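Local coordinates for allantoin racemase (Pseudomonas fluorescens, PDB 5LG5), which racemises allantoin and probably also other 5-monosubstituted hydantoins, interconverting their D and L forms, as a member of the HyuE racemase family, at residues Ala103-Thr115 against Asp171-Met183. Numbering follows the deposited sequence.
Sequences AMFLGHAYSVVTT and DKAEVICLGCGGM
Ser111 and Val113 hydrogen-bond to Val175 and Cys177, the residues on either side of Ile176, in the pattern that joins strand 110-114 to strand 175-179 in parallel. Ser111 N reaches Val175 O at 2.9 Å, Ser111 O takes the amide of Cys177, and Val113 N donates to Cys177 O. Ahead of the strands, Glu174 grips the turn at His108: its OE1 accepts the His108 amide at 2.8 Å in a nearly straight bond that comes from above the carboxylate plane. Ala109 O accepts the amide of Glu174, with a weak second bond from Val175 N. At the far end, with OG1 anti to the backbone N (chi1 -173°), the Thr114 hydroxyl turns to Gly179 O and donates at 2.8 Å, tilted from the carbonyl plane.

On the Val175 and Cys177 face, Ala103 CB sits against both Val175 CG1 and Cys177 SG (3.5 Å to the sulfur). The sulfur also meets Tyr110 CD2 at 3.8 Å, an oblique sulfur-aromatic contact, while Val112 CG1 lies over Gly179 CA. The other face carries Ser111 OG against Ala173 CB and Val113 CG2 against Ile176 CG2 (4.1 Å), beneath helix 153-171. Met183, its chain extended, sets CE beside Val113 O.

Strand 136-141, whose Ser138 anchors the hydroxyl of Ser111, flanks strand 110-114 on the side away from 175-179, making this the middle pair of a four-stranded parallel sheet with helices on both faces, an alpha/beta fold. Thr224 of the second subunit hydrogen-bonds Glu174 OE2, and Asp125 of the third subunit hydrogen-bonds His108 NE2. The His108 amide and the Thr224 hydroxyl would be expected to stabilise the negative charge of the Glu174 carboxylate, which ties the start of the sheet to the assembly.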
ATOM      1  N   ALA E 103      -2.221  21.044   6.337  1.00 10.32           N
ATOM      2  CA  ALA E 103      -1.966  20.402   7.640  1.00  9.39           C
ATOM      3  C   ALA E 103      -0.696  19.538   7.613  1.00 11.90           C
ATOM      4  O   ALA E 103       0.034  19.419   8.605  1.00  9.85           O
ATOM      5  CB  ALA E 103      -3.176  19.568   8.089  1.00  7.34           C
ATOM      6  N   MET E 104      -0.430  18.938   6.464  1.00  9.84           N
ATOM      7  CA  MET E 104       0.742  18.087   6.320  1.00 10.61           C
ATOM      8  C   MET E 104       2.063  18.849   6.442  1.00 11.34           C
ATOM      9  O   MET E 104       3.107  18.252   6.718  1.00 11.75           O
ATOM     10  CB  MET E 104       0.665  17.279   5.026  1.00 13.15           C
ATOM     11  CG  MET E 104      -0.288  16.076   5.118  1.00 11.49           C
ATOM     12  SD  MET E 104      -0.693  15.413   3.501  1.00 10.52           S
ATOM     13  CE  MET E 104       0.949  15.251   2.797  1.00  7.94           C
ATOM     14  N   PHE E 105       2.030  20.164   6.236  1.00 11.65           N
ATOM     15  CA  PHE E 105       3.230  20.967   6.487  1.00 10.95           C
ATOM     16  C   PHE E 105       3.458  21.232   7.973  1.00 11.67           C
ATOM     17  O   PHE E 105       4.530  21.684   8.369  1.00 10.29           O
ATOM     18  CB  PHE E 105       3.195  22.287   5.701  1.00 11.09           C
ATOM     19  CG  PHE E 105       3.402  22.106   4.213  1.00 11.69           C
ATOM     20  CD1 PHE E 105       2.323  22.150   3.331  1.00 10.13           C
ATOM     21  CD2 PHE E 105       4.672  21.876   3.700  1.00 13.33           C
ATOM     22  CE1 PHE E 105       2.514  21.975   1.968  1.00 12.12           C
ATOM     23  CE2 PHE E 105       4.875  21.700   2.328  1.00 10.53           C
ATOM     24  CZ  PHE E 105       3.798  21.746   1.466  1.00 10.90           C
ATOM     25  N   LEU E 106       2.467  20.915   8.799  1.00 11.44           N
ATOM     26  CA  LEU E 106       2.462  21.374  10.185  1.00 11.88           C
ATOM     27  C   LEU E 106       2.704  20.298  11.225  1.00 16.06           C
ATOM     28  O   LEU E 106       2.954  20.615  12.389  1.00 14.40           O
ATOM     29  CB  LEU E 106       1.138  22.079  10.502  1.00 12.09           C
ATOM     30  CG  LEU E 106       0.811  23.291   9.624  1.00 12.86           C
ATOM     31  CD1 LEU E 106      -0.527  23.889  10.038  1.00 15.88           C
ATOM     32  CD2 LEU E 106       1.910  24.333   9.727  1.00 10.56           C
ATOM     33  N   GLY E 107       2.601  19.032  10.827  1.00 13.51           N
ATOM     34  CA  GLY E 107       2.728  17.942  11.778  1.00 11.37           C
ATOM     35  C   GLY E 107       2.943  16.596  11.120  1.00 14.29           C
ATOM     36  O   GLY E 107       2.812  16.458   9.899  1.00 10.77           O
ATOM     37  N   HIS E 108       3.275  15.596  11.927  1.00 11.34           N
ATOM     38  CA  HIS E 108       3.582  14.284  11.388  1.00 14.11           C
ATOM     39  C   HIS E 108       2.325  13.573  10.880  1.00 14.29           C
ATOM     40  O   HIS E 108       2.379  12.790   9.936  1.00 13.08           O
ATOM     41  CB  HIS E 108       4.290  13.428  12.434  1.00 12.80           C
ATOM     42  CG  HIS E 108       4.854  12.162  11.882  1.00 15.25           C
ATOM     43  ND1 HIS E 108       4.251  10.940  12.078  1.00 16.88           N
ATOM     44  CD2 HIS E 108       5.947  11.930  11.118  1.00 17.55           C
ATOM     45  CE1 HIS E 108       4.961  10.003  11.472  1.00 16.64           C
ATOM     46  NE2 HIS E 108       5.995  10.575  10.888  1.00 20.28           N
ATOM     47  N   ALA E 109       1.193  13.880  11.503  1.00 13.62           N
ATOM     48  CA  ALA E 109      -0.078  13.268  11.134  1.00 14.94           C
ATOM     49  C   ALA E 109      -1.215  14.246  11.407  1.00 13.22           C
ATOM     50  O   ALA E 109      -1.130  15.056  12.344  1.00 13.57           O
ATOM     51  CB  ALA E 109      -0.286  11.949  11.921  1.00 13.02           C
ATOM     52  N   TYR E 110      -2.264  14.197  10.581  1.00 11.09           N
ATOM     53  CA  TYR E 110      -3.433  15.058  10.783  1.00 10.84           C
ATOM     54  C   TYR E 110      -4.688  14.201  10.953  1.00 12.95           C
ATOM     55  O   TYR E 110      -4.739  13.063  10.491  1.00 10.77           O
ATOM     56  CB  TYR E 110      -3.612  16.062   9.627  1.00  9.04           C
ATOM     57  CG  TYR E 110      -4.058  15.410   8.332  1.00  9.87           C
ATOM     58  CD1 TYR E 110      -3.131  14.970   7.405  1.00  9.93           C
ATOM     59  CD2 TYR E 110      -5.406  15.223   8.046  1.00 13.12           C
ATOM     60  CE1 TYR E 110      -3.521  14.360   6.236  1.00  9.84           C
ATOM     61  CE2 TYR E 110      -5.809  14.619   6.863  1.00 10.60           C
ATOM     62  CZ  TYR E 110      -4.854  14.194   5.971  1.00 10.16           C
ATOM     63  OH  TYR E 110      -5.233  13.592   4.806  1.00 10.48           O
ATOM     64  N   SER E 111      -5.698  14.747  11.622  1.00 10.21           N
ATOM     65  CA  SER E 111      -7.003  14.094  11.674  1.00  9.81           C
ATOM     66  C   SER E 111      -8.073  15.043  11.185  1.00  9.64           C
ATOM     67  O   SER E 111      -7.953  16.262  11.307  1.00 11.87           O
ATOM     68  CB  SER E 111      -7.354  13.581  13.086  1.00  9.39           C
ATOM     69  OG  SER E 111      -6.653  12.390  13.404  1.00 13.26           O
ATOM     70  N   VAL E 112      -9.107  14.480  10.592  1.00  9.21           N
ATOM     71  CA  VAL E 112     -10.222  15.266  10.137  1.00  7.83           C
ATOM     72  C   VAL E 112     -11.393  15.046  11.072  1.00  9.70           C
ATOM     73  O   VAL E 112     -11.718  13.911  11.402  1.00 12.33           O
ATOM     74  CB  VAL E 112     -10.614  14.863   8.700  1.00 14.61           C
ATOM     75  CG1 VAL E 112     -11.779  15.716   8.203  1.00 13.41           C
ATOM     76  CG2 VAL E 112      -9.396  14.977   7.768  1.00 13.58           C
ATOM     77  N   VAL E 113     -12.019  16.124  11.515  1.00 11.18           N
ATOM     78  CA  VAL E 113     -13.231  15.988  12.301  1.00 13.44           C
ATOM     79  C   VAL E 113     -14.389  16.425  11.440  1.00 13.04           C
ATOM     80  O   VAL E 113     -14.443  17.573  11.004  1.00 14.54           O
ATOM     81  CB  VAL E 113     -13.218  16.825  13.592  1.00 13.32           C
ATOM     82  CG1 VAL E 113     -14.568  16.708  14.281  1.00 14.59           C
ATOM     83  CG2 VAL E 113     -12.083  16.375  14.515  1.00 12.47           C
ATOM     84  N   THR E 114     -15.306  15.509  11.161  1.00 15.51           N
ATOM     85  CA  THR E 114     -16.429  15.864  10.306  1.00 14.10           C
ATOM     86  C   THR E 114     -17.715  15.835  11.120  1.00 16.06           C
ATOM     87  O   THR E 114     -17.681  15.809  12.361  1.00 14.18           O
ATOM     88  CB  THR E 114     -16.519  14.949   9.033  1.00 13.75           C
ATOM     89  OG1 THR E 114     -17.526  15.435   8.132  1.00 16.61           O
ATOM     90  CG2 THR E 114     -16.811  13.503   9.400  1.00 12.65           C
ATOM     91  N   THR E 115     -18.834  15.845  10.400  1.00 14.25           N
ATOM     92  CA  THR E 115     -20.168  15.919  10.973  1.00 16.36           C
ATOM     93  C   THR E 115     -20.721  14.548  11.312  1.00 17.61           C
ATOM     94  O   THR E 115     -20.639  14.090  12.456  1.00 16.00           O
ATOM     95  CB  THR E 115     -21.109  16.577   9.965  1.00 19.86           C
ATOM     96  OG1 THR E 115     -20.871  16.005   8.665  1.00 16.75           O
ATOM     97  CG2 THR E 115     -20.849  18.077   9.918  1.00 18.25           C
ATOM     98  N   ASP E 171      -5.454   8.734  18.356  1.00 14.68           N
ATOM     99  CA  ASP E 171      -4.992   8.527  16.992  1.00 14.21           C
ATOM    100  C   ASP E 171      -3.627   9.164  16.711  1.00 15.95           C
ATOM    101  O   ASP E 171      -3.069   8.988  15.619  1.00 13.00           O
ATOM    102  CB  ASP E 171      -6.028   9.042  15.985  1.00 11.34           C
ATOM    103  CG  ASP E 171      -7.410   8.478  16.230  1.00 15.36           C
ATOM    104  OD1 ASP E 171      -7.490   7.355  16.755  1.00 17.81           O
ATOM    105  OD2 ASP E 171      -8.413   9.153  15.900  1.00 16.38           O
ATOM    106  N   LYS E 172      -3.116   9.928  17.673  1.00 13.25           N
ATOM    107  CA  LYS E 172      -1.821  10.635  17.513  1.00 12.75           C
ATOM    108  C   LYS E 172      -1.837  11.715  16.435  1.00 18.57           C
ATOM    109  O   LYS E 172      -0.810  11.983  15.780  1.00 16.21           O
ATOM    110  CB  LYS E 172      -0.654   9.671  17.280  1.00 16.43           C
ATOM    111  CG  LYS E 172      -0.500   8.645  18.388  1.00 20.08           C
ATOM    112  CD  LYS E 172      -0.429   9.348  19.745  1.00 22.00           C
ATOM    113  CE  LYS E 172      -0.357   8.332  20.885  1.00 28.67           C
ATOM    114  NZ  LYS E 172       0.685   8.670  21.890  1.00 30.63           N
ATOM    115  N   ALA E 173      -3.002  12.326  16.239  1.00 15.20           N
ATOM    116  CA  ALA E 173      -3.089  13.478  15.367  1.00 14.38           C
ATOM    117  C   ALA E 173      -2.239  14.595  15.967  1.00 14.20           C
ATOM    118  O   ALA E 173      -2.175  14.764  17.197  1.00 12.96           O
ATOM    119  CB  ALA E 173      -4.530  13.937  15.238  1.00 12.32           C
ATOM    120  N   GLU E 174      -1.613  15.384  15.108  1.00 11.53           N
ATOM    121  CA  GLU E 174      -0.831  16.510  15.583  1.00 11.91           C
ATOM    122  C   GLU E 174      -1.443  17.790  15.070  1.00 13.71           C
ATOM    123  O   GLU E 174      -1.130  18.886  15.539  1.00 11.23           O
ATOM    124  CB  GLU E 174       0.613  16.374  15.129  1.00 12.25           C
ATOM    125  CG  GLU E 174       1.219  15.068  15.602  1.00 12.46           C
ATOM    126  CD  GLU E 174       2.682  14.963  15.303  1.00 14.12           C
ATOM    127  OE1 GLU E 174       3.225  15.909  14.684  1.00 12.79           O
ATOM    128  OE2 GLU E 174       3.290  13.939  15.700  1.00 14.96           O
ATOM    129  N   VAL E 175      -2.324  17.632  14.092  1.00 11.14           N
ATOM    130  CA  VAL E 175      -3.048  18.744  13.507  1.00  7.77           C
ATOM    131  C   VAL E 175      -4.486  18.330  13.287  1.00 10.61           C
ATOM    132  O   VAL E 175      -4.767  17.170  12.956  1.00  7.71           O
ATOM    133  CB  VAL E 175      -2.419  19.186  12.157  1.00 11.76           C
ATOM    134  CG1 VAL E 175      -3.174  20.384  11.567  1.00 10.91           C
ATOM    135  CG2 VAL E 175      -0.941  19.521  12.330  1.00 12.49           C
ATOM    136  N   ILE E 176      -5.403  19.270  13.482  1.00  9.69           N
ATOM    137  CA  ILE E 176      -6.803  18.992  13.231  1.00  9.80           C
ATOM    138  C   ILE E 176      -7.254  19.723  11.987  1.00 11.78           C
ATOM    139  O   ILE E 176      -6.951  20.898  11.818  1.00 11.48           O
ATOM    140  CB  ILE E 176      -7.690  19.430  14.400  1.00 10.79           C
ATOM    141  CG1 ILE E 176      -7.256  18.716  15.687  1.00  7.37           C
ATOM    142  CG2 ILE E 176      -9.130  19.148  14.075  1.00 10.34           C
ATOM    143  CD1 ILE E 176      -7.495  17.204  15.681  1.00 11.09           C
ATOM    144  N   CYS E 177      -7.945  19.016  11.097  1.00 12.46           N
ATOM    145  CA  CYS E 177      -8.623  19.651   9.972  1.00 12.78           C
ATOM    146  C   CYS E 177     -10.118  19.700  10.213  1.00 10.70           C
ATOM    147  O   CYS E 177     -10.714  18.696  10.598  1.00 12.35           O
ATOM    148  CB  CYS E 177      -8.350  18.896   8.654  1.00 15.08           C
ATOM    149  SG  CYS E 177      -6.624  18.873   8.127  1.00 11.24           S
ATOM    150  N   LEU E 178     -10.717  20.866  10.005  1.00 12.25           N
ATOM    151  CA  LEU E 178     -12.173  20.974   9.987  1.00 16.50           C
ATOM    152  C   LEU E 178     -12.701  20.153   8.820  1.00 18.88           C
ATOM    153  O   LEU E 178     -12.188  20.259   7.703  1.00 22.06           O
ATOM    154  CB  LEU E 178     -12.591  22.432   9.838  1.00 19.89           C
ATOM    155  CG  LEU E 178     -12.057  23.303  10.978  1.00 18.23           C
ATOM    156  CD1 LEU E 178     -12.634  24.713  10.904  1.00 22.33           C
ATOM    157  CD2 LEU E 178     -12.356  22.664  12.321  1.00 12.97           C
ATOM    158  N   GLY E 179     -13.721  19.337   9.063  1.00 19.95           N
ATOM    159  CA  GLY E 179     -14.159  18.389   8.049  1.00 23.67           C
ATOM    160  C   GLY E 179     -15.557  18.693   7.568  1.00 27.55           C
ATOM    161  O   GLY E 179     -16.342  17.782   7.265  1.00 27.16           O
ATOM    162  N   CYS E 180     -15.880  19.984   7.560  1.00 29.51           N
ATOM    163  CA  CYS E 180     -17.115  20.477   6.960  1.00 29.90           C
ATOM    164  C   CYS E 180     -16.987  21.953   6.561  1.00 28.38           C
ATOM    165  O   CYS E 180     -16.364  22.749   7.278  1.00 26.87           O
ATOM    166  CB  CYS E 180     -18.295  20.263   7.914  1.00 29.46           C
ATOM    167  SG  CYS E 180     -19.873  20.823   7.241  1.00 40.03           S
ATOM    168  N   GLY E 181     -17.538  22.309   5.402  1.00 26.36           N
ATOM    169  CA  GLY E 181     -17.510  23.694   4.944  1.00 24.85           C
ATOM    170  C   GLY E 181     -18.195  24.635   5.928  1.00 27.42           C
ATOM    171  O   GLY E 181     -17.764  25.773   6.130  1.00 30.08           O
ATOM    172  N   GLY E 182     -19.276  24.153   6.535  1.00 24.44           N
ATOM    173  CA  GLY E 182     -20.009  24.921   7.525  1.00 28.66           C
ATOM    174  C   GLY E 182     -19.273  25.054   8.847  1.00 31.79           C
ATOM    175  O   GLY E 182     -19.762  25.704   9.778  1.00 29.53           O
ATOM    176  N   MET E 183     -18.100  24.435   8.944  1.00 25.68           N
ATOM    177  CA  MET E 183     -17.263  24.613  10.128  1.00 26.62           C
ATOM    178  C   MET E 183     -16.305  25.794   9.955  1.00 26.66           C
ATOM    179  O   MET E 183     -15.535  26.116  10.865  1.00 24.70           O
ATOM    180  CB  MET E 183     -16.472  23.345  10.433  1.00 26.11           C
ATOM    181  CG  MET E 183     -17.302  22.225  11.047  1.00 26.96           C
ATOM    182  SD  MET E 183     -16.234  20.809  11.350  1.00 23.70           S
ATOM    183  CE  MET E 183     -17.438  19.541  11.778  1.00 20.25           C
TER